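Local coordinates for protein Cow rumen GH26 endo-mannanase (Metagenome, PDB 6UEH) that probably hydrolyses internal beta-1,4-mannosidic linkages in galactomannan and related mannans as an endo-mannanase of glycoside hydrolase family 26, at residues Q155-Y160 / P305-P310; V380-Y385 / A444-C449; P433-L438 / Y471-C476. All coordinates share one frame; numbering follows the deposited sequence.

Interaction 1: Q155-Y160 / P305-P310; sequences QKLQDY and PLIFRP
L157 and P305 meet as two compact apolar groups, the leucine reaching down from a helix to the ring that leads into a beta strand. Followed outward from the helix, the CB of L157 points toward 305-310 and, with CG, acts as a stem. CG lies anti to the backbone N (chi1 172°), which carries the branch away from the helix backbone and toward the strand. The contact is then made by one methyl. L157 CD2 rests 4.0 Å from P305 CB and 4.1 Å from P305 CG, so it sits over the CB-CG bond of the proline. The same methyl looks the other way along the strand to I307 CG1, at a looser 4.4 Å. Proline suits its place because its ring is rigid and offers carbon where the strand is about to begin. Leucine suits the helix because one of its branches is long enough to reach both P305 and I307. All three residues are buried, and the contact between them is purely apolar. L157 also packs on I234 of strand 234-238 and I358 of strand 357-362, the strands that flank 306-309 in the parallel sheet. Helix 152-164 thus lies across the N-terminal ends of these strands, with L157 directed into the bottom of the TIM barrel.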
ATOM      1  N   GLN A 155      13.022  17.609  -3.799  1.00 17.17           N
ATOM      2  CA  GLN A 155      13.099  17.023  -5.130  1.00 17.50           C
ATOM      3  C   GLN A 155      14.273  16.055  -5.244  1.00 17.38           C
ATOM      4  O   GLN A 155      14.164  15.004  -5.880  1.00 17.30           O
ATOM      5  CB  GLN A 155      13.209  18.120  -6.192  1.00 18.49           C
ATOM      6  CG  GLN A 155      13.164  17.595  -7.619  1.00 19.64           C
ATOM      7  CD  GLN A 155      11.902  16.804  -7.908  1.00 20.03           C
ATOM      8  OE1 GLN A 155      10.822  17.374  -8.068  1.00 20.02           O
ATOM      9  NE2 GLN A 155      12.032  15.483  -7.967  1.00 20.87           N
ATOM     10  N   LYS A 156      15.395  16.404  -4.621  1.00 17.55           N
ATOM     11  CA  LYS A 156      16.563  15.528  -4.622  1.00 19.95           C
ATOM     12  C   LYS A 156      16.289  14.238  -3.850  1.00 19.75           C
ATOM     13  O   LYS A 156      16.734  13.163  -4.255  1.00 17.23           O
ATOM     14  CB  LYS A 156      17.781  16.252  -4.045  1.00 21.15           C
ATOM     15  CG  LYS A 156      18.427  17.219  -5.029  1.00 23.89           C
ATOM     16  CD  LYS A 156      19.281  18.269  -4.334  1.00 27.67           C
ATOM     17  CE  LYS A 156      20.491  17.663  -3.659  1.00 31.05           C
ATOM     18  NZ  LYS A 156      21.344  18.721  -3.037  1.00 33.58           N
ATOM     19  N   LEU A 157      15.554  14.344  -2.746  1.00 16.90           N
ATOM     20  CA  LEU A 157      15.163  13.156  -1.986  1.00 16.53           C
ATOM     21  C   LEU A 157      14.253  12.254  -2.821  1.00 16.32           C
ATOM     22  O   LEU A 157      14.474  11.047  -2.903  1.00 16.36           O
ATOM     23  CB  LEU A 157      14.467  13.545  -0.677  1.00 16.28           C
ATOM     24  CG  LEU A 157      13.831  12.410   0.135  1.00 16.84           C
ATOM     25  CD1 LEU A 157      14.827  11.286   0.407  1.00 17.40           C
ATOM     26  CD2 LEU A 157      13.256  12.941   1.445  1.00 15.76           C
ATOM     27  N   GLN A 158      13.240  12.847  -3.445  1.00 16.31           N
ATOM     28  CA  GLN A 158      12.306  12.087  -4.270  1.00 16.15           C
ATOM     29  C   GLN A 158      13.022  11.402  -5.432  1.00 18.00           C
ATOM     30  O   GLN A 158      12.696  10.267  -5.792  1.00 18.56           O
ATOM     31  CB  GLN A 158      11.191  12.993  -4.798  1.00 16.21           C
ATOM     32  CG  GLN A 158      10.107  12.270  -5.601  1.00 16.07           C
ATOM     33  CD  GLN A 158       9.100  11.533  -4.725  1.00 17.47           C
ATOM     34  OE1 GLN A 158       9.422  11.081  -3.626  1.00 16.65           O
ATOM     35  NE2 GLN A 158       7.870  11.415  -5.215  1.00 17.27           N
ATOM     36  N   ASP A 159      14.002  12.087  -6.010  1.00 17.96           N
ATOM     37  CA  ASP A 159      14.762  11.519  -7.117  1.00 17.82           C
ATOM     38  C   ASP A 159      15.639  10.367  -6.647  1.00 17.01           C
ATOM     39  O   ASP A 159      15.792   9.376  -7.359  1.00 19.45           O
ATOM     40  CB  ASP A 159      15.608  12.592  -7.802  1.00 17.61           C
ATOM     41  CG  ASP A 159      14.798  13.434  -8.761  1.00 20.00           C
ATOM     42  OD1 ASP A 159      13.805  12.915  -9.316  1.00 21.38           O
ATOM     43  OD2 ASP A 159      15.149  14.613  -8.961  1.00 18.16           O
ATOM     44  N   TYR A 160      16.214  10.490  -5.452  1.00 17.41           N
ATOM     45  CA  TYR A 160      16.981   9.388  -4.884  1.00 17.70           C
ATOM     46  C   TYR A 160      16.096   8.162  -4.697  1.00 18.02           C
ATOM     47  O   TYR A 160      16.497   7.040  -5.012  1.00 16.48           O
ATOM     48  CB  TYR A 160      17.612   9.761  -3.542  1.00 17.45           C
ATOM     49  CG  TYR A 160      18.114   8.536  -2.807  1.00 17.36           C
ATOM     50  CD1 TYR A 160      19.308   7.927  -3.173  1.00 17.07           C
ATOM     51  CD2 TYR A 160      17.378   7.968  -1.769  1.00 17.58           C
ATOM     52  CE1 TYR A 160      19.762   6.799  -2.520  1.00 19.39           C
ATOM     53  CE2 TYR A 160      17.827   6.836  -1.112  1.00 17.72           C
ATOM     54  CZ  TYR A 160      19.020   6.257  -1.490  1.00 18.50           C
ATOM     55  OH  TYR A 160      19.473   5.133  -0.839  1.00 18.26           O
ATOM     56  N   PRO A 305      13.831  18.102   4.191  1.00 16.19           N
ATOM     57  CA  PRO A 305      12.712  17.505   3.460  1.00 15.89           C
ATOM     58  C   PRO A 305      12.019  16.447   4.312  1.00 15.68           C
ATOM     59  O   PRO A 305      12.646  15.883   5.210  1.00 16.18           O
ATOM     60  CB  PRO A 305      13.388  16.879   2.241  1.00 16.45           C
ATOM     61  CG  PRO A 305      14.742  16.506   2.743  1.00 18.23           C
ATOM     62  CD  PRO A 305      15.130  17.582   3.729  1.00 16.59           C
ATOM     63  N   LEU A 306      10.749  16.183   4.027  1.00 15.41           N
ATOM     64  CA  LEU A 306       9.966  15.251   4.830  1.00 14.38           C
ATOM     65  C   LEU A 306       8.970  14.469   3.979  1.00 13.90           C
ATOM     66  O   LEU A 306       8.223  15.051   3.195  1.00 13.48           O
ATOM     67  CB  LEU A 306       9.222  16.008   5.939  1.00 15.95           C
ATOM     68  CG  LEU A 306       8.329  15.203   6.884  1.00 16.43           C
ATOM     69  CD1 LEU A 306       9.171  14.301   7.781  1.00 16.20           C
ATOM     70  CD2 LEU A 306       7.450  16.133   7.713  1.00 17.22           C
ATOM     71  N   ILE A 307       8.961  13.149   4.130  1.00 14.09           N
ATOM     72  CA  ILE A 307       7.889  12.344   3.555  1.00 13.92           C
ATOM     73  C   ILE A 307       6.674  12.492   4.465  1.00 14.16           C
ATOM     74  O   ILE A 307       6.556  11.808   5.483  1.00 15.29           O
ATOM     75  CB  ILE A 307       8.282  10.863   3.409  1.00 14.92           C
ATOM     76  CG1 ILE A 307       9.564  10.736   2.579  1.00 16.33           C
ATOM     77  CG2 ILE A 307       7.145  10.067   2.773  1.00 14.04           C
ATOM     78  CD1 ILE A 307      10.137   9.337   2.534  1.00 18.51           C
ATOM     79  N   PHE A 308       5.786  13.410   4.100  1.00 13.68           N
ATOM     80  CA  PHE A 308       4.663  13.787   4.950  1.00 14.39           C
ATOM     81  C   PHE A 308       3.428  12.954   4.618  1.00 14.40           C
ATOM     82  O   PHE A 308       2.943  12.969   3.483  1.00 13.44           O
ATOM     83  CB  PHE A 308       4.373  15.284   4.791  1.00 15.26           C
ATOM     84  CG  PHE A 308       3.368  15.820   5.768  1.00 16.85           C
ATOM     85  CD1 PHE A 308       3.421  15.462   7.105  1.00 18.18           C
ATOM     86  CD2 PHE A 308       2.382  16.702   5.353  1.00 17.00           C
ATOM     87  CE1 PHE A 308       2.497  15.963   8.008  1.00 18.19           C
ATOM     88  CE2 PHE A 308       1.457  17.205   6.252  1.00 16.22           C
ATOM     89  CZ  PHE A 308       1.516  16.834   7.578  1.00 16.16           C
ATOM     90  N   ARG A 309       2.928  12.228   5.616  1.00 14.21           N
ATOM     91  CA  ARG A 309       1.797  11.325   5.426  1.00 15.22           C
ATOM     92  C   ARG A 309       0.619  11.711   6.327  1.00 16.35           C
ATOM     93  O   ARG A 309       0.302  11.011   7.288  1.00 17.20           O
ATOM     94  CB  ARG A 309       2.233   9.877   5.693  1.00 15.09           C
ATOM     95  CG  ARG A 309       1.222   8.812   5.290  1.00 15.00           C
ATOM     96  CD  ARG A 309       1.828   7.418   5.408  1.00 15.60           C
ATOM     97  NE  ARG A 309       2.330   7.144   6.752  1.00 15.53           N
ATOM     98  CZ  ARG A 309       1.705   6.377   7.641  1.00 16.07           C
ATOM     99  NH1 ARG A 309       0.554   5.793   7.323  1.00 15.60           N
ATOM    100  NH2 ARG A 309       2.235   6.182   8.841  1.00 16.49           N
ATOM    101  N   PRO A 310      -0.036  12.841   6.016  1.00 15.67           N
ATOM    102  CA  PRO A 310      -1.180  13.263   6.822  1.00 15.01           C
ATOM    103  C   PRO A 310      -2.430  12.501   6.418  1.00 14.81           C
ATOM    104  O   PRO A 310      -2.400  11.830   5.385  1.00 14.88           O
ATOM    105  CB  PRO A 310      -1.308  14.745   6.479  1.00 14.57           C
ATOM    106  CG  PRO A 310      -0.902  14.796   5.036  1.00 14.79           C
ATOM    107  CD  PRO A 310       0.178  13.740   4.866  1.00 15.12           C
TER

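Interaction 2: V380-Y385 / A444-C449; sequences VDMIGY and AWLYFC
The rings of Y385 and W445 lie nearly alongside each other but offset so far that they scarcely overlap: their planes are turned by 28°, and the centroids of the tyrosine ring and the indole six-membered ring stand 5.9 Å apart, so there is little true stacking. What touches is the far rim of the indole, W445 CZ3, which comes to 3.6 Å from Y385 CB, while W445 CH2 sits near the start of the tyrosine ring. The indole has a second aromatic neighbour, F411, edge-to-face, and its NE1 donates to the A406 carbonyl, which fixes the ring's rotation. The Y447 ring is approached at its edge, in its plane, by sulfur: M382 SD is 4.0 Å from Y447 CE2, a Met-aromatic contact. Its hydroxyl is bonded to the carboxylate of E360, giving this buried polar end a partner. M382 runs extended out to its sulfur and then bends (chi3 -58°), and that bend lays its methyl on L446, with M382 CE 3.7 Å from L446 CD2. Methionine suits the spot because its flexible thioether can serve a ring and a methyl together. M382 points into the barrel, toward I307, while Y385 lies on the other side of strand 382-387, against I410 and L414 of helix 408-417. The irregular segment 444-449 packs its side chains against both strand 423-429 and strand 169-174, which lie near the closure of the TIM barrel.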
ATOM      1  N   VAL A 380      -0.655  14.274  -4.919  1.00 18.63           N
ATOM      2  CA  VAL A 380      -0.004  13.165  -4.219  1.00 17.86           C
ATOM      3  C   VAL A 380       1.349  12.831  -4.861  1.00 18.95           C
ATOM      4  O   VAL A 380       1.472  12.838  -6.086  1.00 19.41           O
ATOM      5  CB  VAL A 380      -0.905  11.899  -4.212  1.00 18.62           C
ATOM      6  CG1 VAL A 380      -0.232  10.751  -3.472  1.00 16.76           C
ATOM      7  CG2 VAL A 380      -2.267  12.205  -3.586  1.00 18.83           C
ATOM      8  N   ASP A 381       2.356  12.542  -4.038  1.00 17.47           N
ATOM      9  CA  ASP A 381       3.698  12.236  -4.537  1.00 17.57           C
ATOM     10  C   ASP A 381       4.102  10.783  -4.315  1.00 16.99           C
ATOM     11  O   ASP A 381       5.106  10.321  -4.857  1.00 17.37           O
ATOM     12  CB  ASP A 381       4.735  13.141  -3.870  1.00 17.80           C
ATOM     13  CG  ASP A 381       4.468  14.608  -4.110  1.00 20.00           C
ATOM     14  OD1 ASP A 381       4.112  14.966  -5.251  1.00 19.07           O
ATOM     15  OD2 ASP A 381       4.610  15.399  -3.155  1.00 18.62           O
ATOM     16  N   MET A 382       3.331  10.068  -3.504  1.00 16.43           N
ATOM     17  CA  MET A 382       3.683   8.707  -3.118  1.00 15.92           C
ATOM     18  C   MET A 382       2.461   7.998  -2.550  1.00 17.97           C
ATOM     19  O   MET A 382       1.633   8.621  -1.889  1.00 16.71           O
ATOM     20  CB  MET A 382       4.821   8.721  -2.090  1.00 15.70           C
ATOM     21  CG  MET A 382       5.302   7.349  -1.637  1.00 15.26           C
ATOM     22  SD  MET A 382       6.577   7.438  -0.354  1.00 15.46           S
ATOM     23  CE  MET A 382       7.833   8.412  -1.186  1.00 15.83           C
ATOM     24  N   ILE A 383       2.349   6.701  -2.812  1.00 18.07           N
ATOM     25  CA  ILE A 383       1.270   5.901  -2.249  1.00 17.61           C
ATOM     26  C   ILE A 383       1.793   5.014  -1.126  1.00 17.53           C
ATOM     27  O   ILE A 383       2.758   4.275  -1.307  1.00 18.18           O
ATOM     28  CB  ILE A 383       0.593   5.012  -3.312  1.00 17.63           C
ATOM     29  CG1 ILE A 383       0.077   5.863  -4.473  1.00 17.70           C
ATOM     30  CG2 ILE A 383      -0.541   4.209  -2.689  1.00 17.08           C
ATOM     31  CD1 ILE A 383      -0.968   6.870  -4.069  1.00 16.05           C
ATOM     32  N   GLY A 384       1.153   5.089   0.035  1.00 16.20           N
ATOM     33  CA  GLY A 384       1.531   4.246   1.151  1.00 14.14           C
ATOM     34  C   GLY A 384       0.513   3.151   1.395  1.00 15.11           C
ATOM     35  O   GLY A 384      -0.682   3.353   1.199  1.00 15.16           O
ATOM     36  N   TYR A 385       0.987   1.980   1.806  1.00 15.31           N
ATOM     37  CA  TYR A 385       0.086   0.916   2.227  1.00 15.84           C
ATOM     38  C   TYR A 385       0.449   0.476   3.638  1.00 16.80           C
ATOM     39  O   TYR A 385       1.608   0.177   3.925  1.00 16.93           O
ATOM     40  CB  TYR A 385       0.129  -0.279   1.267  1.00 14.05           C
ATOM     41  CG  TYR A 385      -0.905  -1.327   1.614  1.00 15.08           C
ATOM     42  CD1 TYR A 385      -2.251  -1.115   1.338  1.00 14.87           C
ATOM     43  CD2 TYR A 385      -0.545  -2.514   2.240  1.00 15.76           C
ATOM     44  CE1 TYR A 385      -3.208  -2.055   1.665  1.00 15.22           C
ATOM     45  CE2 TYR A 385      -1.499  -3.465   2.573  1.00 16.81           C
ATOM     46  CZ  TYR A 385      -2.829  -3.225   2.282  1.00 17.41           C
ATOM     47  OH  TYR A 385      -3.787  -4.159   2.609  1.00 19.41           O
ATOM     48  N   ALA A 444       7.813  -4.697  -5.330  1.00 18.12           N
ATOM     49  CA  ALA A 444       8.778  -3.601  -5.297  1.00 17.77           C
ATOM     50  C   ALA A 444       8.404  -2.458  -4.356  1.00 17.44           C
ATOM     51  O   ALA A 444       8.641  -1.293  -4.685  1.00 17.54           O
ATOM     52  CB  ALA A 444       8.983  -3.057  -6.709  1.00 17.24           C
ATOM     53  N   TRP A 445       7.836  -2.788  -3.196  1.00 16.53           N
ATOM     54  CA  TRP A 445       7.570  -1.793  -2.156  1.00 16.16           C
ATOM     55  C   TRP A 445       8.801  -0.918  -1.943  1.00 15.74           C
ATOM     56  O   TRP A 445       9.900  -1.437  -1.747  1.00 16.90           O
ATOM     57  CB  TRP A 445       7.189  -2.457  -0.829  1.00 15.94           C
ATOM     58  CG  TRP A 445       6.030  -3.411  -0.886  1.00 15.64           C
ATOM     59  CD1 TRP A 445       6.094  -4.774  -0.923  1.00 15.74           C
ATOM     60  CD2 TRP A 445       4.636  -3.075  -0.879  1.00 15.16           C
ATOM     61  NE1 TRP A 445       4.826  -5.307  -0.950  1.00 15.41           N
ATOM     62  CE2 TRP A 445       3.913  -4.284  -0.923  1.00 15.31           C
ATOM     63  CE3 TRP A 445       3.929  -1.868  -0.845  1.00 14.21           C
ATOM     64  CZ2 TRP A 445       2.519  -4.323  -0.937  1.00 14.56           C
ATOM     65  CZ3 TRP A 445       2.546  -1.908  -0.856  1.00 15.23           C
ATOM     66  CH2 TRP A 445       1.855  -3.126  -0.903  1.00 15.60           C
ATOM     67  N   LEU A 446       8.617   0.398  -1.992  1.00 15.54           N
ATOM     68  CA  LEU A 446       9.736   1.337  -1.885  1.00 15.86           C
ATOM     69  C   LEU A 446      10.453   1.242  -0.542  1.00 15.05           C
ATOM     70  O   LEU A 446      11.683   1.261  -0.486  1.00 15.87           O
ATOM     71  CB  LEU A 446       9.255   2.773  -2.103  1.00 15.29           C
ATOM     72  CG  LEU A 446      10.292   3.871  -1.847  1.00 16.60           C
ATOM     73  CD1 LEU A 446      11.501   3.707  -2.767  1.00 16.29           C
ATOM     74  CD2 LEU A 446       9.667   5.249  -2.010  1.00 16.31           C
ATOM     75  N   TYR A 447       9.682   1.166   0.538  1.00 14.60           N
ATOM     76  CA  TYR A 447      10.265   0.991   1.865  1.00 14.53           C
ATOM     77  C   TYR A 447       9.316   0.239   2.794  1.00 15.84           C
ATOM     78  O   TYR A 447       8.151   0.019   2.458  1.00 13.96           O
ATOM     79  CB  TYR A 447      10.664   2.349   2.468  1.00 14.69           C
ATOM     80  CG  TYR A 447       9.540   3.274   2.924  1.00 14.48           C
ATOM     81  CD1 TYR A 447       9.013   3.186   4.209  1.00 15.34           C
ATOM     82  CD2 TYR A 447       9.050   4.270   2.088  1.00 16.13           C
ATOM     83  CE1 TYR A 447       8.007   4.042   4.637  1.00 16.09           C
ATOM     84  CE2 TYR A 447       8.044   5.133   2.508  1.00 16.46           C
ATOM     85  CZ  TYR A 447       7.525   5.015   3.783  1.00 17.52           C
ATOM     86  OH  TYR A 447       6.528   5.872   4.205  1.00 18.00           O
ATOM     87  N   PHE A 448       9.831  -0.183   3.947  1.00 14.20           N
ATOM     88  CA  PHE A 448       8.994  -0.778   4.985  1.00 15.50           C
ATOM     89  C   PHE A 448       9.169  -0.006   6.283  1.00 15.77           C
ATOM     90  O   PHE A 448      10.145   0.725   6.447  1.00 14.40           O
ATOM     91  CB  PHE A 448       9.313  -2.269   5.191  1.00 15.75           C
ATOM     92  CG  PHE A 448      10.733  -2.556   5.629  1.00 16.37           C
ATOM     93  CD1 PHE A 448      11.132  -2.357   6.943  1.00 16.86           C
ATOM     94  CD2 PHE A 448      11.653  -3.081   4.732  1.00 16.81           C
ATOM     95  CE1 PHE A 448      12.429  -2.636   7.345  1.00 17.47           C
ATOM     96  CE2 PHE A 448      12.947  -3.369   5.127  1.00 16.38           C
ATOM     97  CZ  PHE A 448      13.336  -3.149   6.435  1.00 17.11           C
ATOM     98  N   CYS A 449       8.227  -0.175   7.205  1.00 14.49           N
ATOM     99  CA  CYS A 449       8.256   0.576   8.451  1.00 15.84           C
ATOM    100  C   CYS A 449       7.341  -0.038   9.503  1.00 15.64           C
ATOM    101  O   CYS A 449       6.143   0.241   9.525  1.00 15.35           O
ATOM    102  CB  CYS A 449       7.857   2.033   8.200  1.00 16.44           C
ATOM    103  SG  CYS A 449       8.033   3.121   9.632  1.00 16.56           S
TER

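Interaction 3: P433-L438 / Y471-C476; sequences PGVDNL and YTSDYC
V435 and L438, one turn apart on helix 435-441, form a small, mostly apolar contact with S473 and Y475 at the periphery of the barrel, in the turn that joins helix 464-471 to strand 476-477. The V435 branch that does the touching is CG2, 3.6 Å from S473 OG and 4.2 Å from Y475 CD2. Further along the same ring, Y475 CE2 lies 4.1 Å from L438 CB. A beta-branched valine and a leucine thus present a short hydrocarbon surface that the CD2-CE2 side of the Y475 ring meets obliquely, and the polar end of the tyrosine extends past them to a water. That water donates to both sides, to Y475 OH at 2.8 Å and to L438 O at 3.0 Å, tying the phenol to a helix carbonyl. Y475 reaches this far because its CG stands anti to the backbone N (chi1 -177°), sending the ring toward helix 435-441. The turn itself is doubly braced. Residues S473 to C476 make a type I beta turn, and S473 OG accepts from Y475 N (3.1 Å), an ST turn. With an alanine here, that amide would probably lose its acceptor and the turn presenting Y475 would be less firmly shaped, while V435 CG2 would lose its nearest neighbour across the contact. The backbone of Y475 also bonds to that of I169, on strand 169-174. Within the first turn of helix 435-441, N437 OD1 accepts from R106, which belongs to the CBM6-like region, so this helix also faces the accessory domain.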
ATOM      1  N   PRO A 433       7.744  -8.164   5.386  1.00 16.07           N
ATOM      2  CA  PRO A 433       7.739  -9.333   4.498  1.00 15.95           C
ATOM      3  C   PRO A 433       9.110 -10.005   4.417  1.00 17.00           C
ATOM      4  O   PRO A 433      10.129  -9.349   4.644  1.00 16.67           O
ATOM      5  CB  PRO A 433       7.338  -8.745   3.142  1.00 16.86           C
ATOM      6  CG  PRO A 433       6.566  -7.512   3.480  1.00 16.49           C
ATOM      7  CD  PRO A 433       7.212  -6.960   4.722  1.00 15.31           C
ATOM      8  N   GLY A 434       9.122 -11.300   4.114  1.00 15.81           N
ATOM      9  CA  GLY A 434      10.363 -12.027   3.923  1.00 16.31           C
ATOM     10  C   GLY A 434      11.105 -11.463   2.730  1.00 18.28           C
ATOM     11  O   GLY A 434      10.509 -11.210   1.683  1.00 18.67           O
ATOM     12  N   VAL A 435      12.408 -11.258   2.887  1.00 19.37           N
ATOM     13  CA  VAL A 435      13.195 -10.604   1.852  1.00 19.79           C
ATOM     14  C   VAL A 435      13.247 -11.460   0.583  1.00 21.53           C
ATOM     15  O   VAL A 435      13.288 -10.929  -0.526  1.00 22.61           O
ATOM     16  CB  VAL A 435      14.627 -10.280   2.351  1.00 21.12           C
ATOM     17  CG1 VAL A 435      15.442 -11.551   2.580  1.00 21.73           C
ATOM     18  CG2 VAL A 435      15.331  -9.347   1.379  1.00 21.59           C
ATOM     19  N   ASP A 436      13.214 -12.779   0.746  1.00 21.95           N
ATOM     20  CA  ASP A 436      13.220 -13.682  -0.398  1.00 23.82           C
ATOM     21  C   ASP A 436      11.910 -13.581  -1.170  1.00 21.04           C
ATOM     22  O   ASP A 436      11.902 -13.628  -2.396  1.00 19.98           O
ATOM     23  CB  ASP A 436      13.464 -15.124   0.051  1.00 28.04           C
ATOM     24  CG  ASP A 436      14.853 -15.327   0.625  1.00 32.16           C
ATOM     25  OD1 ASP A 436      15.803 -14.680   0.132  1.00 32.44           O
ATOM     26  OD2 ASP A 436      14.997 -16.133   1.570  1.00 35.00           O
ATOM     27  N   ASN A 437      10.804 -13.431  -0.447  1.00 19.69           N
ATOM     28  CA  ASN A 437       9.505 -13.270  -1.088  1.00 17.66           C
ATOM     29  C   ASN A 437       9.433 -11.970  -1.883  1.00 17.38           C
ATOM     30  O   ASN A 437       8.855 -11.929  -2.968  1.00 17.68           O
ATOM     31  CB  ASN A 437       8.382 -13.317  -0.053  1.00 18.93           C
ATOM     32  CG  ASN A 437       8.190 -14.702   0.537  1.00 20.06           C
ATOM     33  OD1 ASN A 437       8.487 -15.709  -0.106  1.00 18.36           O
ATOM     34  ND2 ASN A 437       7.686 -14.760   1.766  1.00 20.65           N
ATOM     35  N   LEU A 438      10.025 -10.911  -1.337  1.00 16.92           N
ATOM     36  CA  LEU A 438      10.054  -9.612  -2.004  1.00 16.73           C
ATOM     37  C   LEU A 438      10.816  -9.679  -3.323  1.00 18.96           C
ATOM     38  O   LEU A 438      10.383  -9.127  -4.337  1.00 17.62           O
ATOM     39  CB  LEU A 438      10.688  -8.552  -1.096  1.00 19.06           C
ATOM     40  CG  LEU A 438       9.930  -8.158   0.174  1.00 18.50           C
ATOM     41  CD1 LEU A 438      10.746  -7.175   0.995  1.00 17.97           C
ATOM     42  CD2 LEU A 438       8.572  -7.566  -0.174  1.00 15.31           C
ATOM     43  N   TYR A 471      17.864  -7.020   7.001  1.00 16.65           N
ATOM     44  CA  TYR A 471      18.668  -5.831   7.278  1.00 16.63           C
ATOM     45  C   TYR A 471      20.100  -5.953   6.755  1.00 18.24           C
ATOM     46  O   TYR A 471      20.739  -4.944   6.454  1.00 19.16           O
ATOM     47  CB  TYR A 471      18.681  -5.530   8.777  1.00 16.75           C
ATOM     48  CG  TYR A 471      17.689  -4.460   9.178  1.00 17.59           C
ATOM     49  CD1 TYR A 471      18.033  -3.114   9.119  1.00 18.04           C
ATOM     50  CD2 TYR A 471      16.409  -4.793   9.606  1.00 17.58           C
ATOM     51  CE1 TYR A 471      17.133  -2.128   9.480  1.00 17.54           C
ATOM     52  CE2 TYR A 471      15.498  -3.811   9.970  1.00 17.81           C
ATOM     53  CZ  TYR A 471      15.868  -2.481   9.902  1.00 18.14           C
ATOM     54  OH  TYR A 471      14.973  -1.499  10.261  1.00 19.54           O
ATOM     55  N   THR A 472      20.605  -7.179   6.640  1.00 19.32           N
ATOM     56  CA  THR A 472      21.955  -7.381   6.114  1.00 21.07           C
ATOM     57  C   THR A 472      21.924  -7.831   4.657  1.00 21.55           C
ATOM     58  O   THR A 472      22.952  -8.214   4.093  1.00 20.48           O
ATOM     59  CB  THR A 472      22.747  -8.416   6.938  1.00 22.26           C
ATOM     60  OG1 THR A 472      22.171  -9.718   6.766  1.00 21.77           O
ATOM     61  CG2 THR A 472      22.740  -8.042   8.414  1.00 22.24           C
ATOM     62  N   SER A 473      20.742  -7.779   4.053  1.00 21.67           N
ATOM     63  CA  SER A 473      20.573  -8.156   2.654  1.00 22.16           C
ATOM     64  C   SER A 473      21.013  -7.039   1.713  1.00 21.61           C
ATOM     65  O   SER A 473      20.843  -5.860   2.019  1.00 20.36           O
ATOM     66  CB  SER A 473      19.115  -8.521   2.376  1.00 23.23           C
ATOM     67  OG  SER A 473      18.899  -8.721   0.991  1.00 25.29           O
ATOM     68  N   ASP A 474      21.573  -7.414   0.565  1.00 23.22           N
ATOM     69  CA  ASP A 474      21.960  -6.438  -0.450  1.00 23.86           C
ATOM     70  C   ASP A 474      20.741  -5.694  -0.979  1.00 22.05           C
ATOM     71  O   ASP A 474      20.841  -4.554  -1.431  1.00 22.51           O
ATOM     72  CB  ASP A 474      22.696  -7.116  -1.608  1.00 27.60           C
ATOM     73  CG  ASP A 474      24.083  -7.589  -1.221  1.00 31.64           C
ATOM     74  OD1 ASP A 474      24.671  -7.008  -0.286  1.00 33.51           O
ATOM     75  OD2 ASP A 474      24.585  -8.539  -1.857  1.00 32.91           O
ATOM     76  N   TYR A 475      19.589  -6.353  -0.913  1.00 19.47           N
ATOM     77  CA  TYR A 475      18.347  -5.783  -1.416  1.00 18.30           C
ATOM     78  C   TYR A 475      17.818  -4.668  -0.510  1.00 17.33           C
ATOM     79  O   TYR A 475      16.995  -3.857  -0.927  1.00 17.14           O
ATOM     80  CB  TYR A 475      17.294  -6.886  -1.575  1.00 18.07           C
ATOM     81  CG  TYR A 475      15.988  -6.412  -2.172  1.00 19.34           C
ATOM     82  CD1 TYR A 475      15.890  -6.103  -3.523  1.00 18.93           C
ATOM     83  CD2 TYR A 475      14.850  -6.276  -1.385  1.00 19.01           C
ATOM     84  CE1 TYR A 475      14.700  -5.666  -4.073  1.00 18.32           C
ATOM     85  CE2 TYR A 475      13.652  -5.841  -1.927  1.00 18.23           C
ATOM     86  CZ  TYR A 475      13.584  -5.537  -3.271  1.00 17.93           C
ATOM     87  OH  TYR A 475      12.396  -5.104  -3.816  1.00 17.46           O
ATOM     88  N   CYS A 476      18.300  -4.618   0.727  1.00 17.29           N
ATOM     89  CA  CYS A 476      17.773  -3.657   1.692  1.00 16.61           C
ATOM     90  C   CYS A 476      18.728  -2.499   1.956  1.00 17.56           C
ATOM     91  O   CYS A 476      19.894  -2.701   2.291  1.00 17.90           O
ATOM     92  CB  CYS A 476      17.437  -4.359   3.006  1.00 15.92           C
ATOM     93  SG  CYS A 476      16.817  -3.278   4.326  1.00 16.17           S
TER
HETATM   94  O   HOH W   1      11.481  -6.731  -5.844  1.00 26.72           O

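In the fold
All three contacts belong to the TIM-barrel catalytic region. Interactions 1 and 2 are about 11 Å apart between centres and reach the same parallel sheet: Q158 NE2 probably donates to D381 O, and I307 CG2 packs on M382 SD inside the barrel. Interaction 3 lies farther out, about 16 Å from interaction 2 and about 23 Å from interaction 1, centre to centre. It joins interaction 2 where L438 meets W445 and F448 meets C476. Along the chain, both segments of interaction 1 come first; those of interactions 2 and 3 are interleaved, in the order 380-385, 433-438, 444-449, 471-476. Apolar packing therefore continues from the barrel floor, through the loop 444-449, to the outer helix beside the CBM6-like domain.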